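Local coordinates for spike protein S1 (Bat coronavirus HKU9, PDB 5GYQ) that probably attaches the virion to the host cell by engaging a receptor through this putative receptor-binding domain of the spike, at residues Arg70-Glu73 with Thr74-Asn77; Arg54-Ser58 with Met59-Ser63. All coordinates share one frame; numbering follows the deposited sequence.

Contact 1: residues Arg70-Glu73 with Thr74-Asn77; sequences RINE and THLN. With NAG (2-acetamido-2-deoxy-beta-D-glucopyranose), chain B.
The imidazole of H75 lies beneath the glycosylated side chain of N72, with N72 OD1 and the sugar carbon NAG C1 over the same face and NAG C1 4.0 Å above the ring plane, displaced toward the rim. The Y113 ring also meets it, the planes about 35° apart. H75 CE1 approaches NAG O6 to 3.3 Å. The E73 carboxylate and N77 amide are turned 80° against each other; N77 ND2 meets E73 OE1 at 3.2 Å from above the carboxylate plane, in a rather bent bond.

N72 is the N-cap of the helix. Its CG sits between the backbone N and carbonyl carbon (chi1 76°), which brings OD1 back over the first turn to accept from H75 N at 3.2 Å, almost straight. The other amide branch, ND2, carries the sugar through a 1.4 Å covalent bond to NAG C1. The N-X-T sequon N72-E73-T74 thus falls on the N-cap, and one side chain both caps the helix and carries the glycan. The sugar is tied down again two residues beyond the cap, where NAG N2 donates to T74 OG1, the sequon threonine, at 2.9 Å, also nearly linear. Backbone bonds L76 N to N72 O and N77 N to E73 O close the turn.

On the inner side I71 CD1 packs against L76 CA at 3.6 Å. The segment thus joins the end of strand 63-71 to helix 73-81: Y113 OH bonds H75 ND1 and N72 N, S146 OG bonds N72 ND2, F87 of helix 86-90 touches I71, and H44 of strand 43-49 touches L76.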
loop_
_atom_site.group_PDB
_atom_site.type_symbol
_atom_site.label_atom_id
_atom_site.label_comp_id
_atom_site.label_asym_id
_atom_site.label_seq_id
_atom_site.Cartn_x
_atom_site.Cartn_y
_atom_site.Cartn_z
ATOM N N ARG A 70 7.380 -1.578 0.759
ATOM C CA ARG A 70 8.382 -1.008 -0.127
ATOM C C ARG A 70 8.404 -1.789 -1.435
ATOM O O ARG A 70 7.972 -2.941 -1.482
ATOM C CB ARG A 70 9.763 -1.004 0.535
ATOM C CG ARG A 70 10.295 -2.367 0.939
ATOM C CD ARG A 70 11.619 -2.218 1.674
ATOM N NE ARG A 70 11.489 -1.329 2.827
ATOM C CZ ARG A 70 12.419 -0.465 3.222
ATOM N NH1 ARG A 70 13.563 -0.365 2.557
ATOM N NH2 ARG A 70 12.203 0.305 4.283
ATOM N N ILE A 71 8.905 -1.162 -2.495
ATOM C CA ILE A 71 8.813 -1.747 -3.830
ATOM C C ILE A 71 9.854 -1.114 -4.751
ATOM O O ILE A 71 10.076 0.091 -4.688
ATOM C CB ILE A 71 7.376 -1.560 -4.404
ATOM C CG1 ILE A 71 7.178 -2.324 -5.711
ATOM C CG2 ILE A 71 7.039 -0.079 -4.577
ATOM C CD1 ILE A 71 5.731 -2.301 -6.202
ATOM N N ASN A 72 10.518 -1.905 -5.593
ATOM C CA ASN A 72 11.503 -1.295 -6.482
ATOM C C ASN A 72 10.894 -1.013 -7.854
ATOM O O ASN A 72 9.742 -1.375 -8.110
ATOM C CB ASN A 72 12.789 -2.148 -6.568
ATOM C CG ASN A 72 12.661 -3.409 -7.427
ATOM O OD1 ASN A 72 11.628 -3.699 -8.029
ATOM N ND2 ASN A 72 13.761 -4.166 -7.482
ATOM N N GLU A 73 11.660 -0.349 -8.717
ATOM C CA GLU A 73 11.133 0.195 -9.969
ATOM C C GLU A 73 10.516 -0.853 -10.899
ATOM O O GLU A 73 9.452 -0.622 -11.469
ATOM C CB GLU A 73 12.235 0.952 -10.714
ATOM C CG GLU A 73 11.775 1.593 -12.023
ATOM C CD GLU A 73 10.935 2.849 -11.821
ATOM O OE1 GLU A 73 10.313 3.315 -12.800
ATOM O OE2 GLU A 73 10.896 3.380 -10.692
ATOM N N THR A 74 11.186 -1.991 -11.055
ATOM C CA THR A 74 10.691 -3.069 -11.911
ATOM C C THR A 74 9.304 -3.529 -11.466
ATOM O O THR A 74 8.344 -3.571 -12.254
ATOM C CB THR A 74 11.651 -4.282 -11.895
ATOM O OG1 THR A 74 12.981 -3.859 -12.224
ATOM C CG2 THR A 74 11.195 -5.347 -12.884
ATOM N N HIS A 75 9.212 -3.861 -10.185
ATOM C CA HIS A 75 7.977 -4.364 -9.604
ATOM C C HIS A 75 6.890 -3.301 -9.605
ATOM O O HIS A 75 5.713 -3.619 -9.750
ATOM C CB HIS A 75 8.227 -4.865 -8.184
ATOM C CG HIS A 75 9.124 -6.062 -8.115
ATOM N ND1 HIS A 75 9.877 -6.360 -7.003
ATOM C CD2 HIS A 75 9.381 -7.037 -9.019
ATOM C CE1 HIS A 75 10.567 -7.467 -7.223
ATOM N NE2 HIS A 75 10.284 -7.898 -8.437
ATOM N N LEU A 76 7.287 -2.041 -9.445
ATOM C CA LEU A 76 6.333 -0.933 -9.473
ATOM C C LEU A 76 5.722 -0.766 -10.860
ATOM O O LEU A 76 4.506 -0.603 -11.003
ATOM C CB LEU A 76 7.004 0.372 -9.035
ATOM C CG LEU A 76 6.086 1.596 -9.013
ATOM C CD1 LEU A 76 4.977 1.414 -7.990
ATOM C CD2 LEU A 76 6.877 2.864 -8.738
ATOM N N ASN A 77 6.577 -0.806 -11.879
ATOM C CA ASN A 77 6.125 -0.687 -13.257
ATOM C C ASN A 77 5.224 -1.852 -13.643
ATOM O O ASN A 77 4.189 -1.658 -14.284
ATOM C CB ASN A 77 7.317 -0.598 -14.208
ATOM C CG ASN A 77 8.059 0.717 -14.085
ATOM O OD1 ASN A 77 7.471 1.744 -13.740
ATOM N ND2 ASN A 77 9.357 0.696 -14.362
HETATM C C1 NAG B . 13.880 -5.386 -8.233
HETATM C C2 NAG B . 14.977 -5.313 -9.270
HETATM C C3 NAG B . 14.932 -6.551 -10.154
HETATM C C4 NAG B . 15.007 -7.814 -9.299
HETATM C C5 NAG B . 14.014 -7.768 -8.132
HETATM C C6 NAG B . 14.259 -8.863 -7.121
HETATM C C7 NAG B . 15.691 -3.050 -9.887
HETATM C C8 NAG B . 15.460 -1.876 -10.790
HETATM N N2 NAG B . 14.878 -4.101 -10.067
HETATM O O3 NAG B . 16.027 -6.489 -11.057
HETATM O O4 NAG B . 14.643 -8.959 -10.067
HETATM O O5 NAG B . 14.086 -6.524 -7.415
HETATM O O6 NAG B . 13.282 -8.851 -6.089
HETATM O O7 NAG B . 16.570 -3.053 -9.030
#

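Contact 2: residues Arg54-Ser58 with Met59-Ser63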
loop_
_atom_site.group_PDB
_atom_site.type_symbol
_atom_site.label_atom_id
_atom_site.label_comp_id
_atom_site.label_asym_id
_atom_site.label_seq_id
_atom_site.Cartn_x
_atom_site.Cartn_y
_atom_site.Cartn_z
ATOM N N ARG A 54 -7.064 14.349 -8.046
ATOM C CA ARG A 54 -7.455 15.663 -7.542
ATOM C C ARG A 54 -8.738 15.581 -6.713
ATOM O O ARG A 54 -9.009 16.449 -5.886
ATOM C CB ARG A 54 -7.634 16.653 -8.701
ATOM C CG ARG A 54 -8.817 16.346 -9.603
ATOM C CD ARG A 54 -8.672 17.000 -10.973
ATOM N NE ARG A 54 -9.048 18.410 -10.970
ATOM C CZ ARG A 54 -9.876 18.961 -11.852
ATOM N NH1 ARG A 54 -10.416 18.221 -12.810
ATOM N NH2 ARG A 54 -10.164 20.253 -11.779
ATOM N N ARG A 55 -9.515 14.523 -6.932
ATOM C CA ARG A 55 -10.792 14.339 -6.249
ATOM C C ARG A 55 -10.659 13.441 -5.023
ATOM O O ARG A 55 -11.475 13.511 -4.102
ATOM C CB ARG A 55 -11.823 13.743 -7.211
ATOM C CG ARG A 55 -13.035 14.618 -7.483
ATOM C CD ARG A 55 -13.887 14.791 -6.240
ATOM N NE ARG A 55 -15.301 14.959 -6.568
ATOM C CZ ARG A 55 -16.182 15.572 -5.783
ATOM N NH1 ARG A 55 -15.793 16.093 -4.628
ATOM N NH2 ARG A 55 -17.450 15.674 -6.159
ATOM N N LEU A 56 -9.623 12.606 -5.033
ATOM C CA LEU A 56 -9.381 11.580 -4.014
ATOM C C LEU A 56 -9.638 12.043 -2.579
ATOM O O LEU A 56 -10.494 11.496 -1.884
ATOM C CB LEU A 56 -7.935 11.083 -4.126
ATOM C CG LEU A 56 -7.548 9.633 -3.815
ATOM C CD1 LEU A 56 -6.039 9.547 -3.606
ATOM C CD2 LEU A 56 -8.288 9.046 -2.618
ATOM N N ALA A 57 -8.890 13.051 -2.144
ATOM C CA ALA A 57 -8.889 13.454 -0.742
ATOM C C ALA A 57 -9.943 14.507 -0.415
ATOM O O ALA A 57 -9.892 15.121 0.648
ATOM C CB ALA A 57 -7.510 13.968 -0.356
ATOM N N SER A 58 -10.898 14.709 -1.319
ATOM C CA SER A 58 -11.875 15.781 -1.156
ATOM C C SER A 58 -13.260 15.279 -0.756
ATOM O O SER A 58 -14.121 16.069 -0.375
ATOM C CB SER A 58 -11.989 16.596 -2.445
ATOM O OG SER A 58 -12.624 15.847 -3.466
ATOM N N MET A 59 -13.483 13.973 -0.845
ATOM C CA MET A 59 -14.808 13.429 -0.562
ATOM C C MET A 59 -14.776 12.310 0.472
ATOM O O MET A 59 -13.710 11.895 0.923
ATOM C CB MET A 59 -15.463 12.934 -1.855
ATOM C CG MET A 59 -14.590 12.013 -2.689
ATOM S SD MET A 59 -15.259 11.742 -4.342
ATOM C CE MET A 59 -16.824 10.962 -3.958
ATOM N N CYS A 60 -15.960 11.833 0.844
ATOM C CA CYS A 60 -16.093 10.790 1.856
ATOM C C CYS A 60 -16.235 9.413 1.218
ATOM O O CYS A 60 -16.560 9.296 0.038
ATOM C CB CYS A 60 -17.291 11.074 2.764
ATOM S SG CYS A 60 -17.152 12.592 3.739
ATOM N N TYR A 61 -15.996 8.373 2.009
ATOM C CA TYR A 61 -16.062 7.007 1.508
ATOM C C TYR A 61 -16.723 6.066 2.507
ATOM O O TYR A 61 -16.833 6.381 3.692
ATOM C CB TYR A 61 -14.658 6.503 1.166
ATOM C CG TYR A 61 -13.953 7.357 0.144
ATOM C CD1 TYR A 61 -14.172 7.168 -1.214
ATOM C CD2 TYR A 61 -13.075 8.359 0.535
ATOM C CE1 TYR A 61 -13.535 7.948 -2.152
ATOM C CE2 TYR A 61 -12.433 9.147 -0.398
ATOM C CZ TYR A 61 -12.665 8.936 -1.740
ATOM O OH TYR A 61 -12.029 9.716 -2.677
ATOM N N GLY A 62 -17.168 4.912 2.017
ATOM C CA GLY A 62 -17.747 3.891 2.874
ATOM C C GLY A 62 -16.700 3.308 3.801
ATOM O O GLY A 62 -16.982 2.991 4.956
ATOM N N SER A 63 -15.485 3.172 3.281
ATOM C CA SER A 63 -14.336 2.708 4.052
ATOM C C SER A 63 -13.057 2.951 3.265
ATOM O O SER A 63 -13.085 3.040 2.031
ATOM C CB SER A 63 -14.464 1.222 4.396
ATOM O OG SER A 63 -14.150 0.417 3.272
#
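Y61 and L56, both buried, meet tightly at a single point, where the phenol hydroxyl of Y61 donates to the main-chain oxygen of L56; the 2.5 Å between Y61 OH and L56 O is so short that its exact value is doubtful. That oxygen lies at the ring's edge and in its plane, while the two side chains cross at about a right angle and L56 CD2 comes within 3.8 Å of Y61 OH. Y61 also rests on L156, linking the end of the helix to strand 146-157, and on F34 and Y99 in loops.

The outer half is looser and faces solvent. Here M59 SD lies over one face of the R55 guanidinium, 3.8 Å above its plane and toward the rim. With M59 CG between the backbone N and carbonyl carbon (chi1 50°), the chain folds back so that CG passes R55 O. This oxygen takes two bonds from one face of its plane, from S58 N and from S58 OG at 2.7 Å; R55 NH1 adds only a weak, in-plane bond to S58 OG.

The S58 N to R55 O bond marks a beta turn over residues 55-58, close to type I, at the end of the short, weakly bonded helix 53-56, followed by the C60-C166 disulfide of this betacoronavirus S1 C-terminal domain.

In the fold
Contact 2 comes first along the chain and contact 1 second, joined in series by strand 63-71: residues 54-63 lead from helix 53-56 into its start, and residues 70-77 carry its end into helix 73-81. The strand belongs to the five-stranded antiparallel sheet, between strands 23-27 and 146-157, and runs between the two contacts. Their centres lie about 26 Å apart on opposite sides of the chain's centre, with nearest atoms about 14 Å apart, so the two make no direct contact. Both ends belong to the same putative receptor-binding domain: one is fastened by a disulfide to strand 165-167 of the small parallel sheet, near the C-terminus, and the other carries the N-linked glycan.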